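Local coordinates for protein first ORF in transposon ISC1904 (PDB 3ILX) that probably takes part in DNA strand exchange, this chain being the resolvase-type domain that makes up the C-terminal part of a probable serine recombinase of the IS607 transposase type, at residues L7-S12 and A21-Y26; N62-V67 and H90-V95; A70-L75 and Q99-P104. All coordinates share one frame; numbering follows the deposited sequence.

Interaction 1: L7-S12 and A21-Y26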
loop_
_atom_site.group_PDB
_atom_site.type_symbol
_atom_site.label_atom_id
_atom_site.label_comp_id
_atom_site.label_asym_id
_atom_site.label_seq_id
_atom_site.Cartn_x
_atom_site.Cartn_y
_atom_site.Cartn_z
ATOM N N LEU A 7 6.706 11.193 -17.120
ATOM C CA LEU A 7 5.300 11.424 -16.817
ATOM C C LEU A 7 4.606 10.079 -16.609
ATOM O O LEU A 7 4.763 9.155 -17.402
ATOM C CB LEU A 7 4.629 12.203 -17.939
ATOM C CG LEU A 7 5.395 13.429 -18.424
ATOM C CD1 LEU A 7 4.647 14.107 -19.541
ATOM C CD2 LEU A 7 5.645 14.403 -17.282
ATOM N N TYR A 8 3.859 9.964 -15.520
ATOM C CA TYR A 8 3.144 8.731 -15.280
ATOM C C TYR A 8 1.645 9.013 -15.276
ATOM O O TYR A 8 1.166 9.858 -14.526
ATOM C CB TYR A 8 3.568 8.061 -13.976
ATOM C CG TYR A 8 2.798 6.764 -13.816
ATOM C CD1 TYR A 8 3.238 5.606 -14.427
ATOM C CD2 TYR A 8 1.580 6.724 -13.126
ATOM C CE1 TYR A 8 2.532 4.428 -14.332
ATOM C CE2 TYR A 8 0.859 5.521 -13.010
ATOM C CZ TYR A 8 1.334 4.390 -13.617
ATOM O OH TYR A 8 0.623 3.185 -13.507
ATOM N N ALA A 9 0.896 8.304 -16.110
ATOM C CA ALA A 9 -0.542 8.534 -16.161
ATOM C C ALA A 9 -1.277 7.206 -16.055
ATOM O O ALA A 9 -0.799 6.207 -16.553
ATOM C CB ALA A 9 -0.933 9.247 -17.454
ATOM N N ARG A 10 -2.453 7.218 -15.438
ATOM C CA ARG A 10 -3.208 5.993 -15.196
ATOM C C ARG A 10 -4.705 6.287 -15.116
ATOM O O ARG A 10 -5.118 7.268 -14.497
ATOM C CB ARG A 10 -2.746 5.334 -13.858
ATOM C CG ARG A 10 -3.292 3.874 -13.616
ATOM C CD ARG A 10 -3.303 3.429 -12.130
ATOM N NE ARG A 10 -3.847 4.460 -11.203
ATOM C CZ ARG A 10 -5.128 4.561 -10.876
ATOM N NH1 ARG A 10 -6.040 3.730 -11.415
ATOM N NH2 ARG A 10 -5.513 5.535 -10.057
ATOM N N VAL A 11 -5.506 5.426 -15.729
ATOM C CA VAL A 11 -6.943 5.379 -15.493
ATOM C C VAL A 11 -7.342 3.928 -15.183
ATOM O O VAL A 11 -6.702 2.971 -15.655
ATOM C CB VAL A 11 -7.772 5.936 -16.711
ATOM C CG1 VAL A 11 -7.448 7.428 -16.981
ATOM C CG2 VAL A 11 -7.542 5.106 -17.969
ATOM N N SER A 12 -8.394 3.767 -14.399
ATOM C CA SER A 12 -8.822 2.436 -14.007
ATOM C C SER A 12 -9.488 1.746 -15.190
ATOM O O SER A 12 -9.349 0.552 -15.343
ATOM C CB SER A 12 -9.765 2.481 -12.816
ATOM O OG SER A 12 -9.017 2.743 -11.640
ATOM N N ALA A 21 -5.750 9.711 -22.593
ATOM C CA ALA A 21 -5.107 10.629 -23.539
ATOM C C ALA A 21 -5.169 12.062 -23.025
ATOM O O ALA A 21 -4.193 12.801 -23.123
ATOM C CB ALA A 21 -5.717 10.524 -24.950
ATOM N N ASN A 22 -6.304 12.438 -22.448
ATOM C CA ASN A 22 -6.440 13.773 -21.864
ATOM C C ASN A 22 -5.605 13.988 -20.595
ATOM O O ASN A 22 -5.162 15.100 -20.303
ATOM C CB ASN A 22 -7.911 14.092 -21.624
ATOM C CG ASN A 22 -8.654 14.389 -22.924
ATOM O OD1 ASN A 22 -8.104 15.012 -23.846
ATOM N ND2 ASN A 22 -9.905 13.951 -23.000
ATOM N N GLN A 23 -5.365 12.919 -19.851
ATOM C CA GLN A 23 -4.495 13.029 -18.679
ATOM C C GLN A 23 -3.044 13.251 -19.136
ATOM O O GLN A 23 -2.307 14.078 -18.584
ATOM C CB GLN A 23 -4.612 11.760 -17.802
ATOM C CG GLN A 23 -3.919 11.812 -16.454
ATOM C CD GLN A 23 -4.133 10.516 -15.643
ATOM O OE1 GLN A 23 -3.187 9.977 -15.075
ATOM N NE2 GLN A 23 -5.368 10.008 -15.624
ATOM N N VAL A 24 -2.635 12.479 -20.133
ATOM C CA VAL A 24 -1.309 12.628 -20.695
ATOM C C VAL A 24 -1.099 14.068 -21.214
ATOM O O VAL A 24 -0.093 14.726 -20.918
ATOM C CB VAL A 24 -1.091 11.578 -21.787
ATOM C CG1 VAL A 24 0.146 11.893 -22.619
ATOM C CG2 VAL A 24 -0.998 10.177 -21.137
ATOM N N LYS A 25 -2.079 14.561 -21.952
ATOM C CA LYS A 25 -2.011 15.876 -22.547
ATOM C C LYS A 25 -1.941 16.932 -21.467
ATOM O O LYS A 25 -1.203 17.913 -21.598
ATOM C CB LYS A 25 -3.237 16.086 -23.426
ATOM C CG LYS A 25 -3.121 17.225 -24.426
ATOM C CD LYS A 25 -4.253 17.171 -25.466
ATOM C CE LYS A 25 -5.632 17.236 -24.802
ATOM N NZ LYS A 25 -6.029 18.662 -24.543
ATOM N N TYR A 26 -2.685 16.729 -20.385
ATOM C CA TYR A 26 -2.636 17.693 -19.298
ATOM C C TYR A 26 -1.223 17.754 -18.698
ATOM O O TYR A 26 -0.683 18.843 -18.457
ATOM C CB TYR A 26 -3.681 17.375 -18.232
ATOM C CG TYR A 26 -3.444 18.116 -16.928
ATOM C CD1 TYR A 26 -3.508 19.520 -16.864
ATOM C CD2 TYR A 26 -3.136 17.418 -15.771
ATOM C CE1 TYR A 26 -3.269 20.196 -15.658
ATOM C CE2 TYR A 26 -2.914 18.085 -14.566
ATOM C CZ TYR A 26 -2.982 19.461 -14.518
ATOM O OH TYR A 26 -2.745 20.081 -13.311
HETATM O O HOH W 1 -1.138 11.439 -14.011
#

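Interaction 2: N62-V67 and H90-V95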
loop_
_atom_site.group_PDB
_atom_site.type_symbol
_atom_site.label_atom_id
_atom_site.label_comp_id
_atom_site.label_asym_id
_atom_site.label_seq_id
_atom_site.Cartn_x
_atom_site.Cartn_y
_atom_site.Cartn_z
ATOM N N ASN A 62 18.302 3.707 -10.445
ATOM C CA ASN A 62 18.890 5.035 -10.555
ATOM C C ASN A 62 18.791 5.632 -11.950
ATOM O O ASN A 62 19.707 6.299 -12.388
ATOM C CB ASN A 62 20.367 5.022 -10.102
ATOM C CG ASN A 62 20.523 4.560 -8.666
ATOM O OD1 ASN A 62 19.840 5.061 -7.777
ATOM N ND2 ASN A 62 21.382 3.575 -8.444
ATOM N N GLU A 63 17.690 5.393 -12.646
ATOM C CA GLU A 63 17.529 5.925 -14.005
ATOM C C GLU A 63 16.708 7.226 -14.039
ATOM O O GLU A 63 16.580 7.863 -15.076
ATOM C CB GLU A 63 16.869 4.891 -14.915
ATOM C CG GLU A 63 17.725 3.684 -15.173
ATOM C CD GLU A 63 16.981 2.564 -15.870
ATOM O OE1 GLU A 63 16.401 2.781 -16.954
ATOM O OE2 GLU A 63 16.997 1.440 -15.337
ATOM N N VAL A 64 16.162 7.603 -12.891
ATOM C CA VAL A 64 15.065 8.573 -12.847
ATOM C C VAL A 64 15.416 9.766 -11.970
ATOM O O VAL A 64 15.829 9.619 -10.818
ATOM C CB VAL A 64 13.727 7.933 -12.381
ATOM C CG1 VAL A 64 12.546 8.842 -12.704
ATOM C CG2 VAL A 64 13.496 6.576 -13.057
ATOM N N SER A 65 15.251 10.949 -12.541
ATOM C CA SER A 65 15.443 12.175 -11.801
ATOM C C SER A 65 14.120 12.642 -11.207
ATOM O O SER A 65 14.069 13.154 -10.079
ATOM C CB SER A 65 15.986 13.248 -12.734
ATOM O OG SER A 65 15.830 14.538 -12.163
ATOM N N ARG A 66 13.046 12.480 -11.970
ATOM C CA ARG A 66 11.767 13.058 -11.576
ATOM C C ARG A 66 10.571 12.304 -12.203
ATOM O O ARG A 66 10.617 11.934 -13.379
ATOM C CB ARG A 66 11.773 14.537 -11.989
ATOM C CG ARG A 66 10.688 15.331 -11.393
ATOM C CD ARG A 66 10.868 16.797 -11.745
ATOM N NE ARG A 66 11.870 17.498 -10.946
ATOM C CZ ARG A 66 12.141 18.798 -11.084
ATOM N NH1 ARG A 66 11.494 19.522 -11.995
ATOM N NH2 ARG A 66 13.058 19.384 -10.324
ATOM N N VAL A 67 9.534 12.045 -11.413
ATOM C CA VAL A 67 8.287 11.472 -11.940
ATOM C C VAL A 67 7.191 12.506 -11.702
ATOM O O VAL A 67 7.020 12.950 -10.563
ATOM C CB VAL A 67 7.836 10.222 -11.175
ATOM C CG1 VAL A 67 6.565 9.621 -11.829
ATOM C CG2 VAL A 67 8.982 9.198 -11.052
ATOM N N HIS A 90 16.862 7.228 -3.940
ATOM C CA HIS A 90 17.373 7.053 -5.312
ATOM C C HIS A 90 17.407 8.323 -6.151
ATOM O O HIS A 90 17.289 8.266 -7.389
ATOM C CB HIS A 90 16.591 5.968 -6.036
ATOM C CG HIS A 90 16.938 4.600 -5.578
ATOM N ND1 HIS A 90 17.993 3.892 -6.105
ATOM C CD2 HIS A 90 16.395 3.817 -4.618
ATOM C CE1 HIS A 90 18.078 2.721 -5.503
ATOM N NE2 HIS A 90 17.118 2.649 -4.596
ATOM N N ASN A 91 17.552 9.457 -5.460
ATOM C CA ASN A 91 17.796 10.753 -6.078
ATOM C C ASN A 91 16.698 11.131 -7.048
ATOM O O ASN A 91 16.923 11.779 -8.068
ATOM C CB ASN A 91 19.193 10.785 -6.720
ATOM C CG ASN A 91 20.286 10.519 -5.710
ATOM O OD1 ASN A 91 20.281 11.095 -4.619
ATOM N ND2 ASN A 91 21.210 9.616 -6.044
ATOM N N CYS A 92 15.492 10.752 -6.654
ATOM C CA CYS A 92 14.319 10.918 -7.458
ATOM C C CYS A 92 13.261 11.664 -6.638
ATOM O O CYS A 92 13.121 11.453 -5.437
ATOM C CB CYS A 92 13.802 9.519 -7.844
ATOM S SG CYS A 92 12.525 9.578 -9.065
ATOM N N GLU A 93 12.505 12.514 -7.309
ATOM C CA GLU A 93 11.447 13.299 -6.690
ATOM C C GLU A 93 10.157 12.967 -7.421
ATOM O O GLU A 93 10.149 12.867 -8.629
ATOM C CB GLU A 93 11.820 14.767 -6.849
ATOM C CG GLU A 93 10.719 15.746 -7.032
ATOM C CD GLU A 93 11.270 17.124 -7.360
ATOM O OE1 GLU A 93 12.254 17.225 -8.168
ATOM O OE2 GLU A 93 10.731 18.113 -6.798
ATOM N N ILE A 94 9.087 12.707 -6.686
ATOM C CA ILE A 94 7.773 12.529 -7.291
ATOM C C ILE A 94 7.132 13.890 -7.194
ATOM O O ILE A 94 7.096 14.453 -6.115
ATOM C CB ILE A 94 6.899 11.552 -6.525
ATOM C CG1 ILE A 94 7.415 10.122 -6.658
ATOM C CG2 ILE A 94 5.465 11.572 -7.036
ATOM C CD1 ILE A 94 7.148 9.348 -5.352
ATOM N N VAL A 95 6.642 14.400 -8.321
ATOM C CA VAL A 95 5.866 15.639 -8.382
ATOM C C VAL A 95 4.419 15.294 -8.699
ATOM O O VAL A 95 4.137 14.535 -9.647
ATOM C CB VAL A 95 6.393 16.628 -9.452
ATOM C CG1 VAL A 95 5.569 17.991 -9.432
ATOM C CG2 VAL A 95 7.849 16.888 -9.220
HETATM O O HOH W 2 20.523 7.748 -7.620
#

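Interaction 3: A70-L75 and Q99-P104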
loop_
_atom_site.group_PDB
_atom_site.type_symbol
_atom_site.label_atom_id
_atom_site.label_comp_id
_atom_site.label_asym_id
_atom_site.label_seq_id
_atom_site.Cartn_x
_atom_site.Cartn_y
_atom_site.Cartn_z
ATOM N N ALA A 70 -0.529 13.394 -12.099
ATOM C CA ALA A 70 -1.597 14.384 -11.861
ATOM C C ALA A 70 -1.941 14.607 -10.372
ATOM O O ALA A 70 -2.174 15.744 -9.919
ATOM C CB ALA A 70 -2.850 14.014 -12.667
ATOM N N TYR A 71 -1.999 13.505 -9.631
ATOM C CA TYR A 71 -2.186 13.508 -8.182
ATOM C C TYR A 71 -1.720 12.160 -7.600
ATOM O O TYR A 71 -1.468 11.194 -8.366
ATOM C CB TYR A 71 -3.637 13.883 -7.790
ATOM C CG TYR A 71 -4.699 13.295 -8.700
ATOM C CD1 TYR A 71 -5.224 12.024 -8.440
ATOM C CD2 TYR A 71 -5.179 13.999 -9.819
ATOM C CE1 TYR A 71 -6.207 11.470 -9.249
ATOM C CE2 TYR A 71 -6.150 13.429 -10.659
ATOM C CZ TYR A 71 -6.647 12.153 -10.361
ATOM O OH TYR A 71 -7.617 11.537 -11.141
ATOM N N PRO A 72 -1.580 12.087 -6.255
ATOM C CA PRO A 72 -0.885 10.922 -5.681
ATOM C C PRO A 72 -1.517 9.548 -6.026
ATOM O O PRO A 72 -0.767 8.585 -6.332
ATOM C CB PRO A 72 -0.908 11.203 -4.158
ATOM C CG PRO A 72 -0.954 12.786 -4.084
ATOM C CD PRO A 72 -1.883 13.126 -5.240
ATOM N N ASP A 73 -2.860 9.456 -6.025
ATOM C CA ASP A 73 -3.506 8.136 -6.283
ATOM C C ASP A 73 -3.391 7.653 -7.736
ATOM O O ASP A 73 -3.685 6.488 -8.036
ATOM C CB ASP A 73 -4.941 8.040 -5.735
ATOM C CG ASP A 73 -5.991 8.508 -6.726
ATOM O OD1 ASP A 73 -5.631 9.169 -7.729
ATOM O OD2 ASP A 73 -7.193 8.229 -6.490
ATOM N N ARG A 74 -2.879 8.507 -8.626
ATOM C CA ARG A 74 -2.466 7.989 -9.932
ATOM C C ARG A 74 -1.405 6.892 -9.792
ATOM O O ARG A 74 -1.450 5.877 -10.516
ATOM C CB ARG A 74 -1.966 9.103 -10.852
ATOM C CG ARG A 74 -3.057 10.155 -11.243
ATOM C CD ARG A 74 -4.281 9.458 -11.879
ATOM N NE ARG A 74 -5.273 9.029 -10.889
ATOM C CZ ARG A 74 -6.395 8.363 -11.183
ATOM N NH1 ARG A 74 -6.649 7.993 -12.451
ATOM N NH2 ARG A 74 -7.266 8.057 -10.207
ATOM N N LEU A 75 -0.462 7.075 -8.873
ATOM C CA LEU A 75 0.615 6.074 -8.694
ATOM C C LEU A 75 0.144 4.830 -7.979
ATOM O O LEU A 75 0.371 3.714 -8.457
ATOM C CB LEU A 75 1.866 6.664 -7.989
ATOM C CG LEU A 75 2.762 7.394 -9.002
ATOM C CD1 LEU A 75 3.749 8.382 -8.307
ATOM C CD2 LEU A 75 3.485 6.390 -9.941
ATOM N N GLN A 99 -1.999 18.163 -4.941
ATOM C CA GLN A 99 -1.846 17.416 -3.687
ATOM C C GLN A 99 -3.051 16.512 -3.423
ATOM O O GLN A 99 -2.895 15.392 -2.952
ATOM C CB GLN A 99 -1.636 18.382 -2.491
ATOM C CG GLN A 99 -0.234 19.046 -2.468
ATOM C CD GLN A 99 0.885 18.033 -2.202
ATOM O OE1 GLN A 99 0.814 17.261 -1.254
ATOM N NE2 GLN A 99 1.926 18.042 -3.037
ATOM N N GLU A 100 -4.244 17.009 -3.740
ATOM C CA GLU A 100 -5.466 16.242 -3.521
ATOM C C GLU A 100 -5.868 15.452 -4.758
ATOM O O GLU A 100 -5.921 15.987 -5.882
ATOM C CB GLU A 100 -6.617 17.157 -3.131
ATOM C CG GLU A 100 -6.669 17.419 -1.637
ATOM C CD GLU A 100 -7.184 18.802 -1.315
ATOM O OE1 GLU A 100 -7.274 19.632 -2.245
ATOM O OE2 GLU A 100 -7.510 19.063 -0.131
ATOM N N ASP A 101 -6.212 14.198 -4.512
ATOM C CA ASP A 101 -6.745 13.312 -5.537
ATOM C C ASP A 101 -8.081 13.773 -6.109
ATOM O O ASP A 101 -8.949 14.230 -5.387
ATOM C CB ASP A 101 -6.920 11.921 -4.940
ATOM C CG ASP A 101 -5.601 11.263 -4.636
ATOM O OD1 ASP A 101 -4.629 11.521 -5.376
ATOM O OD2 ASP A 101 -5.539 10.470 -3.669
ATOM N N LYS A 102 -8.225 13.623 -7.417
ATOM C CA LYS A 102 -9.465 13.940 -8.098
ATOM C C LYS A 102 -10.071 12.668 -8.708
ATOM O O LYS A 102 -10.591 12.678 -9.807
ATOM C CB LYS A 102 -9.212 15.044 -9.153
ATOM C CG LYS A 102 -9.060 16.436 -8.556
ATOM C CD LYS A 102 -10.288 16.780 -7.664
ATOM C CE LYS A 102 -10.283 18.214 -7.140
ATOM N NZ LYS A 102 -9.181 18.442 -6.148
ATOM N N THR A 103 -9.946 11.564 -7.986
ATOM C CA THR A 103 -10.487 10.254 -8.375
ATOM C C THR A 103 -11.964 10.267 -8.782
ATOM O O THR A 103 -12.791 10.794 -8.037
ATOM C CB THR A 103 -10.374 9.342 -7.183
ATOM O OG1 THR A 103 -9.172 9.679 -6.477
ATOM C CG2 THR A 103 -10.318 7.872 -7.596
ATOM N N PRO A 104 -12.316 9.665 -9.948
ATOM C CA PRO A 104 -13.739 9.465 -10.270
ATOM C C PRO A 104 -14.439 8.562 -9.254
ATOM O O PRO A 104 -13.824 7.644 -8.684
ATOM C CB PRO A 104 -13.698 8.755 -11.629
ATOM C CG PRO A 104 -12.357 9.106 -12.195
ATOM C CD PRO A 104 -11.457 9.094 -11.002
#

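Interaction 1: L7-S12 and A21-Y26
Ala-9 on strand 7-11 and Val-24 on helix 21-26 have the nearest CA atoms, 6.2 Å apart, where the two short axes approach to 8.1 Å and run nearly antiparallel at 155°. The apolar part is small: Val-24 CG2 rests on Ala-9 CB at 3.8 Å. Gln-23 carries the rest. With CG anti to the backbone N (chi1 -172°) and the chain extended beyond it, the amide is held out to the strand backbone. There OE1 accepts Arg-10 N at 2.9 Å while NE2 donates to Arg-10 O at 3.0 Å, each N-H standing above the plane of the carbonyl that accepts it. A water bridges Gln-23 OE1 and Tyr-8 O. The two bonds and the water together fix the rotation of the amide, and Val-11 CG1 packs 3.6 Å from Gln-23 NE2. With an alanine here, Arg-10 N would probably lose its acceptor and the water one of its anchors. The side chain thus stands in, loosely, for a neighbouring strand: Tyr-8 pairs with Ile-68 of strand 64-69, and just beyond it Gln-23 takes over that edge, with Arg-74 also binding Arg-10 O. Strand 36-41 flanks the other edge, pairing with Leu-7 and Ala-9.

Interaction 2: N62-V67 and H90-V95
Arg-66 pairs with Glu-93, and Val-67 with Ile-94, in parallel register. Val-67 N donates to Glu-93 O at 3.0 Å, and Val-67 O receives Val-95 N at 2.7 Å almost in line with its carbonyl; Glu-93 N to Ser-65 O, at 3.2 Å, begins the pairing. On the face that carries them, the Arg-66 and Glu-93 side chains lie side by side and point the same way. A bend at chi3 (-79°) brings Arg-66 NE to 2.8 Å from Glu-93 OE1, a salt bridge whose hydrogen bond is weak because the N-H is poorly aimed. The planes of the two groups are nearly perpendicular, and Val-95 CG2 packs against Arg-66 CG and CD. Farther in, Cys-92 SG touches Val-64 CG1 at 3.7 Å, and Cys-92 also touches Cys-87 of helix 80-89. Before the paired residues, His-90 ND1 donates to Asn-62 OD1 at 2.8 Å and 165°, in the plane of the ring; a water joins that oxygen to Asn-91 ND2. Asn-62 is itself placed by the Schellman motif that ends helix 50-60. His-90 NE2 bonds its counterpart on the second subunit; should both ND1 atoms donate, the proton shared there would probably leave one imidazole of the pair positively charged.

Interaction 3: A70-L75 and Q99-P104
Tyr-71, Asp-73, Asp-101 and Thr-103 make a loop-to-loop contact, part ring packing and part hydrogen bonding, between the C-terminal ends of neighbouring parallel strands, 64-69 and 93-96, in the alpha/beta fold of the resolvase domain. One loop runs into a short, weakly bonded helix at about 72-75; the other leads through Pro-104, the N-cap residue, into helix 105-125. CG of Tyr-71 stands between the backbone N and the carbonyl carbon (chi1 39°), which lays the ring against the Asp-101 to Lys-102 peptide: Lys-102 N sits 3.4 Å above the plane of the Tyr-71 ring, over its centre. Lys-102 CB adds an off-centre CH-pi contact, 4.2 Å from the centroid of the Tyr-71 ring. Arg-74 CG packs on the opposite face, so the ring is sandwiched, and Tyr-71 OH lies over the face of the Arg-74 guanidinium. Arg-74 is anchored in turn by Arg-10 O and Glu-107. Beside the ring, Asp-101 OD1 takes Asp-73 N on its syn side at 2.8 Å and 169°, tying the start of the short helix to the second loop. The two carboxylates stack, a meeting of like charges that Arg-77, bridged to Asp-73 OD2, probably eases; the bridge from Arg-74 and the exact tilt are less sure, because Asp-73 OD1 is crowded in the model. Thr-103 OG1 donates to Asp-73 OD2 in a very short bond whose exact length is doubtful. Thr-103 N is buried with no partner in the model. At the far end, Pro-72 CD sits 3.4 Å from Gln-99 O.

How the interactions relate
From the N terminus, interaction 1 comes first and closes a short loop, folding helix 19-30 back on strand 4-11 before the other two begin. Interaction 2 then opens at 62-67 and interaction 3 at 70-75; they close in the same order, at 90-95 and 99-104, so the two cross rather than nest. Interaction 2 aligns the neighbouring strands 64-69 and 93-96, and interaction 3 joins the loops that follow them. Tyr-8 packing on Val-67 connects interactions 1 and 2 between the neighbouring strands 4-11 and 64-69, and Ile-94 against Leu-75 connects 2 and 3. Arg-10, with probable hydrogen bonds to Arg-74 and Asp-73, ties interaction 1 to interaction 3.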